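Local coordinates for sarcoplasmic calcium-binding protein (Branchiostoma lanceolatum, PDB 2SAS), which binds calcium ions through EF-hand sites and seems to be more abundant in fast-contracting muscle, though its precise role is not established, at residues 63-68 / 83-88; 125-130 / 142-147. All coordinates share one frame; numbering follows the deposited sequence.

Interaction 1: residues 63-68 / 83-88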
ATOM      1  N   ARG A  63     -22.755  13.474  -3.414  1.00 22.52           N
ATOM      2  CA  ARG A  63     -23.747  13.915  -4.387  1.00 23.21           C
ATOM      3  C   ARG A  63     -23.072  14.255  -5.702  1.00 23.41           C
ATOM      4  O   ARG A  63     -23.517  13.814  -6.767  1.00 24.00           O
ATOM      5  CB  ARG A  63     -24.536  15.103  -3.866  1.00 25.89           C
ATOM      6  CG  ARG A  63     -25.609  15.693  -4.739  1.00 28.64           C
ATOM      7  CD  ARG A  63     -26.899  15.863  -3.975  1.00 31.22           C
ATOM      8  NE  ARG A  63     -27.018  14.892  -2.880  1.00 31.33           N
ATOM      9  CZ  ARG A  63     -26.991  15.286  -1.601  1.00 32.08           C
ATOM     10  NH1 ARG A  63     -26.801  16.575  -1.311  1.00 31.45           N
ATOM     11  NH2 ARG A  63     -27.151  14.412  -0.605  1.00 33.63           N
ATOM     12  N   ASP A  64     -22.006  15.025  -5.658  1.00 23.89           N
ATOM     13  CA  ASP A  64     -21.315  15.405  -6.910  1.00 22.90           C
ATOM     14  C   ASP A  64     -20.605  14.197  -7.499  1.00 22.62           C
ATOM     15  O   ASP A  64     -20.533  14.151  -8.752  1.00 24.90           O
ATOM     16  CB  ASP A  64     -20.335  16.544  -6.669  1.00 25.00           C
ATOM     17  CG  ASP A  64     -19.701  17.092  -7.933  1.00 26.69           C
ATOM     18  OD1 ASP A  64     -18.636  16.556  -8.308  1.00 27.83           O
ATOM     19  OD2 ASP A  64     -20.212  18.044  -8.524  1.00 27.10           O
ATOM     20  N   LEU A  65     -20.070  13.308  -6.681  1.00 19.74           N
ATOM     21  CA  LEU A  65     -19.385  12.144  -7.268  1.00 18.79           C
ATOM     22  C   LEU A  65     -20.449  11.221  -7.897  1.00 19.44           C
ATOM     23  O   LEU A  65     -20.281  10.868  -9.082  1.00 17.94           O
ATOM     24  CB  LEU A  65     -18.458  11.502  -6.270  1.00 16.80           C
ATOM     25  CG  LEU A  65     -17.798  10.164  -6.627  1.00 14.71           C
ATOM     26  CD1 LEU A  65     -16.822  10.345  -7.741  1.00 12.95           C
ATOM     27  CD2 LEU A  65     -17.159   9.626  -5.344  1.00 15.52           C
ATOM     28  N   LYS A  66     -21.424  10.832  -7.093  1.00 18.85           N
ATOM     29  CA  LYS A  66     -22.533   9.965  -7.524  1.00 19.48           C
ATOM     30  C   LYS A  66     -23.142  10.460  -8.838  1.00 19.58           C
ATOM     31  O   LYS A  66     -23.352   9.678  -9.781  1.00 20.00           O
ATOM     32  CB  LYS A  66     -23.653   9.921  -6.490  1.00 18.95           C
ATOM     33  CG  LYS A  66     -24.496   8.688  -6.378  1.00 20.32           C
ATOM     34  CD  LYS A  66     -25.571   8.758  -5.313  1.00 23.39           C
ATOM     35  CE  LYS A  66     -26.792   9.570  -5.663  1.00 24.58           C
ATOM     36  NZ  LYS A  66     -26.527  11.036  -5.559  1.00 27.79           N
ATOM     37  N   GLY A  67     -23.458  11.720  -8.924  1.00 19.88           N
ATOM     38  CA  GLY A  67     -24.056  12.333 -10.119  1.00 21.33           C
ATOM     39  C   GLY A  67     -23.190  12.429 -11.338  1.00 21.45           C
ATOM     40  O   GLY A  67     -23.619  12.862 -12.427  1.00 22.04           O
ATOM     41  N   ARG A  68     -21.933  12.050 -11.264  1.00 22.71           N
ATOM     42  CA  ARG A  68     -20.982  12.106 -12.363  1.00 22.74           C
ATOM     43  C   ARG A  68     -20.453  10.739 -12.793  1.00 22.45           C
ATOM     44  O   ARG A  68     -20.045  10.578 -13.969  1.00 24.40           O
ATOM     45  CB  ARG A  68     -19.712  12.845 -11.993  1.00 23.16           C
ATOM     46  CG  ARG A  68     -19.667  14.338 -11.959  1.00 26.34           C
ATOM     47  CD  ARG A  68     -18.289  14.764 -11.504  1.00 28.91           C
ATOM     48  NE  ARG A  68     -18.368  16.023 -10.776  1.00 30.21           N
ATOM     49  CZ  ARG A  68     -18.509  17.172 -11.451  1.00 33.38           C
ATOM     50  NH1 ARG A  68     -18.484  17.125 -12.786  1.00 34.83           N
ATOM     51  NH2 ARG A  68     -18.624  18.355 -10.849  1.00 35.28           N
ATOM     52  N   LEU A  83     -13.179   4.655 -12.832  1.00 18.19           N
ATOM     53  CA  LEU A  83     -12.064   4.705 -13.858  1.00 18.25           C
ATOM     54  C   LEU A  83     -12.568   5.576 -15.010  1.00 18.65           C
ATOM     55  O   LEU A  83     -11.966   6.580 -15.412  1.00 19.63           O
ATOM     56  CB  LEU A  83     -11.719   3.288 -14.236  1.00 17.16           C
ATOM     57  CG  LEU A  83     -10.290   2.857 -14.439  1.00 21.01           C
ATOM     58  CD1 LEU A  83     -10.217   1.599 -15.310  1.00 19.38           C
ATOM     59  CD2 LEU A  83      -9.399   3.930 -15.083  1.00 20.62           C
ATOM     60  N   ALA A  84     -13.737   5.208 -15.526  1.00 18.47           N
ATOM     61  CA  ALA A  84     -14.438   5.935 -16.593  1.00 17.07           C
ATOM     62  C   ALA A  84     -14.499   7.398 -16.315  1.00 16.72           C
ATOM     63  O   ALA A  84     -14.247   8.197 -17.231  1.00 19.36           O
ATOM     64  CB  ALA A  84     -15.851   5.371 -16.774  1.00 17.68           C
ATOM     65  N   MET A  85     -14.866   7.812 -15.112  1.00 17.61           N
ATOM     66  CA  MET A  85     -14.932   9.229 -14.726  1.00 17.42           C
ATOM     67  C   MET A  85     -13.548   9.865 -14.917  1.00 17.38           C
ATOM     68  O   MET A  85     -13.420  10.959 -15.490  1.00 18.38           O
ATOM     69  CB  MET A  85     -15.402   9.442 -13.300  1.00 17.50           C
ATOM     70  CG  MET A  85     -15.268  10.893 -12.889  1.00 18.58           C
ATOM     71  SD  MET A  85     -16.049  11.086 -11.232  1.00 21.10           S
ATOM     72  CE  MET A  85     -14.878  10.050 -10.337  1.00 18.31           C
ATOM     73  N   TRP A  86     -12.532   9.177 -14.476  1.00 18.58           N
ATOM     74  CA  TRP A  86     -11.151   9.723 -14.617  1.00 19.58           C
ATOM     75  C   TRP A  86     -10.664   9.790 -16.041  1.00 20.08           C
ATOM     76  O   TRP A  86     -10.006  10.800 -16.402  1.00 19.63           O
ATOM     77  CB  TRP A  86     -10.230   9.012 -13.638  1.00 18.96           C
ATOM     78  CG  TRP A  86     -10.362   9.779 -12.349  1.00 18.86           C
ATOM     79  CD1 TRP A  86     -10.926   9.355 -11.207  1.00 18.14           C
ATOM     80  CD2 TRP A  86      -9.927  11.127 -12.127  1.00 20.38           C
ATOM     81  NE1 TRP A  86     -10.865  10.331 -10.262  1.00 17.32           N
ATOM     82  CE2 TRP A  86     -10.287  11.437 -10.774  1.00 19.23           C
ATOM     83  CE3 TRP A  86      -9.309  12.104 -12.903  1.00 19.80           C
ATOM     84  CZ2 TRP A  86     -10.009  12.671 -10.197  1.00 17.79           C
ATOM     85  CZ3 TRP A  86      -9.054  13.340 -12.326  1.00 16.94           C
ATOM     86  CH2 TRP A  86      -9.383  13.614 -11.003  1.00 16.71           C
ATOM     87  N   GLU A  87     -10.995   8.796 -16.838  1.00 21.18           N
ATOM     88  CA  GLU A  87     -10.597   8.808 -18.268  1.00 21.94           C
ATOM     89  C   GLU A  87     -11.203  10.000 -18.962  1.00 20.79           C
ATOM     90  O   GLU A  87     -10.550  10.609 -19.814  1.00 22.13           O
ATOM     91  CB  GLU A  87     -10.928   7.564 -19.047  1.00 22.53           C
ATOM     92  CG  GLU A  87     -10.450   6.208 -18.519  1.00 26.02           C
ATOM     93  CD  GLU A  87      -9.877   5.389 -19.668  1.00 29.29           C
ATOM     94  OE1 GLU A  87     -10.188   5.767 -20.796  1.00 29.53           O
ATOM     95  OE2 GLU A  87      -9.125   4.440 -19.346  1.00 29.03           O
ATOM     96  N   LYS A  88     -12.414  10.322 -18.569  1.00 21.24           N
ATOM     97  CA  LYS A  88     -13.145  11.493 -19.160  1.00 21.39           C
ATOM     98  C   LYS A  88     -12.429  12.760 -18.747  1.00 20.83           C
ATOM     99  O   LYS A  88     -11.952  13.488 -19.612  1.00 20.66           O
ATOM    100  CB  LYS A  88     -14.600  11.377 -18.838  1.00 22.04           C
ATOM    101  CG  LYS A  88     -15.623  12.442 -18.897  1.00 23.20           C
ATOM    102  CD  LYS A  88     -16.704  12.334 -17.811  1.00 30.13           C
ATOM    103  CE  LYS A  88     -16.332  12.489 -16.368  1.00 31.12           C
ATOM    104  NZ  LYS A  88     -16.365  13.899 -15.839  1.00 31.43           N
TER

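Interaction 2: residues 125-130 / 142-147. With CA (calcium ion), chain D.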
ATOM      1  N   GLU A 125       7.153  15.573  10.563  1.00 18.21           N
ATOM      2  CA  GLU A 125       6.603  14.597  11.502  1.00 19.30           C
ATOM      3  C   GLU A 125       5.173  14.247  11.098  1.00 18.56           C
ATOM      4  O   GLU A 125       4.795  13.070  11.157  1.00 16.66           O
ATOM      5  CB  GLU A 125       6.718  14.991  12.928  1.00 22.57           C
ATOM      6  CG  GLU A 125       5.612  14.814  13.973  1.00 27.95           C
ATOM      7  CD  GLU A 125       4.974  16.127  14.367  1.00 31.34           C
ATOM      8  OE1 GLU A 125       5.836  16.989  14.685  1.00 32.58           O
ATOM      9  OE2 GLU A 125       3.766  16.338  14.340  1.00 34.31           O
ATOM     10  N   GLU A 126       4.450  15.274  10.662  1.00 18.58           N
ATOM     11  CA  GLU A 126       3.051  15.056  10.195  1.00 18.85           C
ATOM     12  C   GLU A 126       3.076  14.169   8.973  1.00 20.77           C
ATOM     13  O   GLU A 126       2.339  13.162   8.885  1.00 21.84           O
ATOM     14  CB  GLU A 126       2.374  16.396   9.875  1.00 15.87           C
ATOM     15  CG  GLU A 126       2.327  17.301  11.126  1.00 11.18           C
ATOM     16  CD  GLU A 126       1.652  18.576  11.064  1.00 12.55           C
ATOM     17  OE1 GLU A 126       1.801  19.248  10.015  1.00 14.44           O
ATOM     18  OE2 GLU A 126       0.916  19.042  11.931  1.00 14.87           O
ATOM     19  N   PHE A 127       4.013  14.478   8.062  1.00 21.44           N
ATOM     20  CA  PHE A 127       4.153  13.690   6.831  1.00 21.09           C
ATOM     21  C   PHE A 127       4.461  12.255   7.214  1.00 21.65           C
ATOM     22  O   PHE A 127       3.843  11.314   6.678  1.00 21.70           O
ATOM     23  CB  PHE A 127       5.122  14.356   5.832  1.00 21.19           C
ATOM     24  CG  PHE A 127       5.228  13.526   4.582  1.00 22.66           C
ATOM     25  CD1 PHE A 127       4.154  13.567   3.666  1.00 23.90           C
ATOM     26  CD2 PHE A 127       6.317  12.685   4.359  1.00 21.64           C
ATOM     27  CE1 PHE A 127       4.136  12.776   2.530  1.00 22.87           C
ATOM     28  CE2 PHE A 127       6.350  11.905   3.208  1.00 23.61           C
ATOM     29  CZ  PHE A 127       5.242  11.942   2.303  1.00 24.59           C
ATOM     30  N   GLN A 128       5.452  12.065   8.062  1.00 22.21           N
ATOM     31  CA  GLN A 128       5.886  10.722   8.557  1.00 23.99           C
ATOM     32  C   GLN A 128       4.698   9.906   9.114  1.00 23.73           C
ATOM     33  O   GLN A 128       4.625   8.682   9.028  1.00 23.91           O
ATOM     34  CB  GLN A 128       6.910  10.947   9.639  1.00 24.57           C
ATOM     35  CG  GLN A 128       7.810   9.918  10.263  1.00 25.59           C
ATOM     36  CD  GLN A 128       9.028  10.714  10.762  1.00 27.55           C
ATOM     37  OE1 GLN A 128      10.050  10.804  10.100  1.00 28.29           O
ATOM     38  NE2 GLN A 128       8.798  11.388  11.895  1.00 28.63           N
ATOM     39  N   ASN A 129       3.789  10.571   9.790  1.00 23.31           N
ATOM     40  CA  ASN A 129       2.584  10.015  10.370  1.00 24.26           C
ATOM     41  C   ASN A 129       1.604   9.690   9.216  1.00 24.18           C
ATOM     42  O   ASN A 129       0.783   8.772   9.300  1.00 24.68           O
ATOM     43  CB  ASN A 129       1.954  10.991  11.364  1.00 25.54           C
ATOM     44  CG  ASN A 129       2.592  10.918  12.743  1.00 26.50           C
ATOM     45  OD1 ASN A 129       2.483   9.884  13.417  1.00 27.96           O
ATOM     46  ND2 ASN A 129       3.205  12.012  13.175  1.00 26.56           N
ATOM     47  N   TYR A 130       1.676  10.504   8.182  1.00 23.72           N
ATOM     48  CA  TYR A 130       0.780  10.280   7.008  1.00 23.70           C
ATOM     49  C   TYR A 130       1.124   8.897   6.450  1.00 24.43           C
ATOM     50  O   TYR A 130       0.241   8.055   6.183  1.00 25.59           O
ATOM     51  CB  TYR A 130       0.933  11.417   6.000  1.00 21.08           C
ATOM     52  CG  TYR A 130       0.395  11.152   4.631  1.00 19.99           C
ATOM     53  CD1 TYR A 130      -0.989  11.009   4.438  1.00 18.93           C
ATOM     54  CD2 TYR A 130       1.238  10.973   3.523  1.00 18.05           C
ATOM     55  CE1 TYR A 130      -1.538  10.738   3.183  1.00 16.21           C
ATOM     56  CE2 TYR A 130       0.704  10.696   2.269  1.00 16.50           C
ATOM     57  CZ  TYR A 130      -0.674  10.579   2.100  1.00 17.47           C
ATOM     58  OH  TYR A 130      -1.219  10.318   0.853  1.00 14.47           O
ATOM     59  N   PRO A 142      12.526  11.802   5.070  1.00 17.86           N
ATOM     60  CA  PRO A 142      13.185  13.080   4.795  1.00 16.60           C
ATOM     61  C   PRO A 142      13.464  13.280   3.322  1.00 16.21           C
ATOM     62  O   PRO A 142      13.308  14.429   2.823  1.00 18.14           O
ATOM     63  CB  PRO A 142      14.511  13.021   5.595  1.00 17.09           C
ATOM     64  CG  PRO A 142      14.181  12.080   6.721  1.00 18.10           C
ATOM     65  CD  PRO A 142      13.244  11.026   6.130  1.00 17.47           C
ATOM     66  N   ALA A 143      13.877  12.279   2.560  1.00 14.15           N
ATOM     67  CA  ALA A 143      14.103  12.452   1.114  1.00 13.89           C
ATOM     68  C   ALA A 143      12.790  12.633   0.356  1.00 14.64           C
ATOM     69  O   ALA A 143      12.772  13.284  -0.681  1.00 14.97           O
ATOM     70  CB  ALA A 143      14.850  11.292   0.502  1.00 13.61           C
ATOM     71  N   VAL A 144      11.707  11.996   0.804  1.00 15.99           N
ATOM     72  CA  VAL A 144      10.409  12.157   0.108  1.00 16.56           C
ATOM     73  C   VAL A 144       9.940  13.563   0.442  1.00 17.06           C
ATOM     74  O   VAL A 144       9.385  14.287  -0.383  1.00 19.67           O
ATOM     75  CB  VAL A 144       9.394  11.064   0.510  1.00 16.63           C
ATOM     76  CG1 VAL A 144       7.994  11.427   0.070  1.00 15.86           C
ATOM     77  CG2 VAL A 144       9.812   9.690   0.022  1.00 11.89           C
ATOM     78  N   TYR A 145      10.165  13.961   1.685  1.00 17.86           N
ATOM     79  CA  TYR A 145       9.736  15.341   2.075  1.00 17.30           C
ATOM     80  C   TYR A 145      10.506  16.399   1.320  1.00 17.84           C
ATOM     81  O   TYR A 145      10.001  17.502   1.072  1.00 18.56           O
ATOM     82  CB  TYR A 145       9.960  15.497   3.576  1.00 15.60           C
ATOM     83  CG  TYR A 145       9.352  16.742   4.129  1.00 13.74           C
ATOM     84  CD1 TYR A 145       7.969  16.668   4.345  1.00 15.36           C
ATOM     85  CD2 TYR A 145      10.030  17.921   4.430  1.00 13.29           C
ATOM     86  CE1 TYR A 145       7.276  17.742   4.859  1.00 13.88           C
ATOM     87  CE2 TYR A 145       9.317  19.023   4.974  1.00 11.76           C
ATOM     88  CZ  TYR A 145       7.972  18.911   5.169  1.00 12.63           C
ATOM     89  OH  TYR A 145       7.195  19.916   5.655  1.00 15.02           O
ATOM     90  N   ASN A 146      11.749  16.134   0.935  1.00 19.33           N
ATOM     91  CA  ASN A 146      12.547  17.118   0.185  1.00 18.48           C
ATOM     92  C   ASN A 146      12.090  17.246  -1.250  1.00 17.48           C
ATOM     93  O   ASN A 146      12.265  18.317  -1.866  1.00 16.60           O
ATOM     94  CB  ASN A 146      14.053  16.881   0.427  1.00 21.47           C
ATOM     95  CG  ASN A 146      14.460  17.644   1.705  1.00 25.31           C
ATOM     96  OD1 ASN A 146      14.862  18.815   1.679  1.00 27.70           O
ATOM     97  ND2 ASN A 146      14.324  17.018   2.859  1.00 26.13           N
ATOM     98  N   VAL A 147      11.482  16.207  -1.834  1.00 16.07           N
ATOM     99  CA  VAL A 147      10.941  16.361  -3.201  1.00 14.16           C
ATOM    100  C   VAL A 147       9.736  17.296  -3.073  1.00 14.75           C
ATOM    101  O   VAL A 147       9.500  18.246  -3.823  1.00 15.13           O
ATOM    102  CB  VAL A 147      10.581  15.007  -3.813  1.00 14.66           C
ATOM    103  CG1 VAL A 147       9.734  15.189  -5.086  1.00 12.67           C
ATOM    104  CG2 VAL A 147      11.773  14.122  -4.067  1.00 13.06           C
TER
HETATM  105 CA    CA D 188       0.850  21.145  10.676  1.00 12.82          CA

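Interaction 1: residues 63-68 / 83-88
The second EF-hand brings its two helices together here: M85, on the exiting helix 79-91, reaches L65 and R68 near the end of the entering helix 48-69, with the calcium-binding loop between them. The main touch is between apolar tips. The methyl CE of M85 lies 3.3 Å from CD1 of L65, a close approach for two carbons, and the sulfur SD is 3.7 Å from that same CD1. The two side chains cross at about a right angle, with one leucine methyl against the terminal S-CH3 group of the methionine. M85 runs extended as far as its sulfur, with CG anti to the backbone N (chi1 172°), and then bends at the last torsion (chi3 65°), which swings CE against the leucine. R68 adds the base of its side chain, with CB 4.1 Å from M85 SD.

The guanidinium of R68 is turned to its own helix, four residues back. NE bonds to D64 OD1 at 2.5 Å, a length not to be read too finely at this resolution; the oxygen lies in the guanidinium plane, whereas the nitrogen meets the carboxylate from above its plane. NH2 makes a weaker bond to D64 OD2, completing the salt bridge. D64 OD1 also receives a weak hydrogen bond from W102 N, and R68 touches P100, so this end of the helix lies against the segment leading into helix 103-114. K88 NZ comes within 4.9 Å of R68 NH1 without contact. L18 of helix 4-18 packs on L65 as well.

The two helices are therefore joined across the contact by van der Waals packing of leucine and methionine, while the charge of R68 is probably balanced largely by D64 within its own helix.

Interaction 2: residues 125-130 / 142-147
Y145 CD1 and V144 CG1 both come up obliquely to the ring of F127, and F127 CB does so to that of Y145; the phenylalanine and tyrosine side chains slide past each other in opposite directions. On the tyrosine side CD1 lies 4.0 Å from F127 CB, so the ring rests against the root of the phenylalanine. The far end of the F127 ring takes V144: CG1 is 3.6 Å from CE2 and equally close to CZ, with the side chains crossing at about a right angle. F127 has CG anti to its own N (chi1 -179°), which carries the ring toward helix 141-149, its root at Y145 and its far end at V144. Y145 OH is hydrogen-bonded to V122 O in the third EF-hand, which tethers the far end of the side chain.

E126, immediately before F127, is turned to the metal. Both carboxylate oxygens bind calcium, OE1 at 2.2 Å and OE2 at 2.4 Å, the bidentate ligation usual for the last glutamate of an EF-hand loop. D115, S117, D119 and the carbonyl of I121 complete the site, and D123 N donates to OE1. On the other helix, N146 ND2 bonds back to P142 O over 2.8 Å and almost straight (175°), sharing that oxygen with N146 N.

The contact thus joins helix 124-130, the exiting helix of the third EF-hand, to helix 141-149 in the range of the fourth. V141 and I148 of the latter helix also pack on F127, and V144 touches K184 of the C-terminal tail.

Interactions 1 and 2 lie on opposite sides of the chain's centre, about 31 Å apart between centres and about 14 Å at their nearest atoms, and do not touch. They follow one another along the chain. Interaction 1 joins the two helices of a single EF-hand, whereas interaction 2 joins the exiting helix of the third to a helix of the fourth. Their relation to calcium differs too: 125-130 itself supplies a ligand, E126, while in 63-68 / 83-88 the side chain of L65 is about 10 Å from a bound calcium ion and that of M85 about 6 Å from the side chain of E81, the glutamate of the second site.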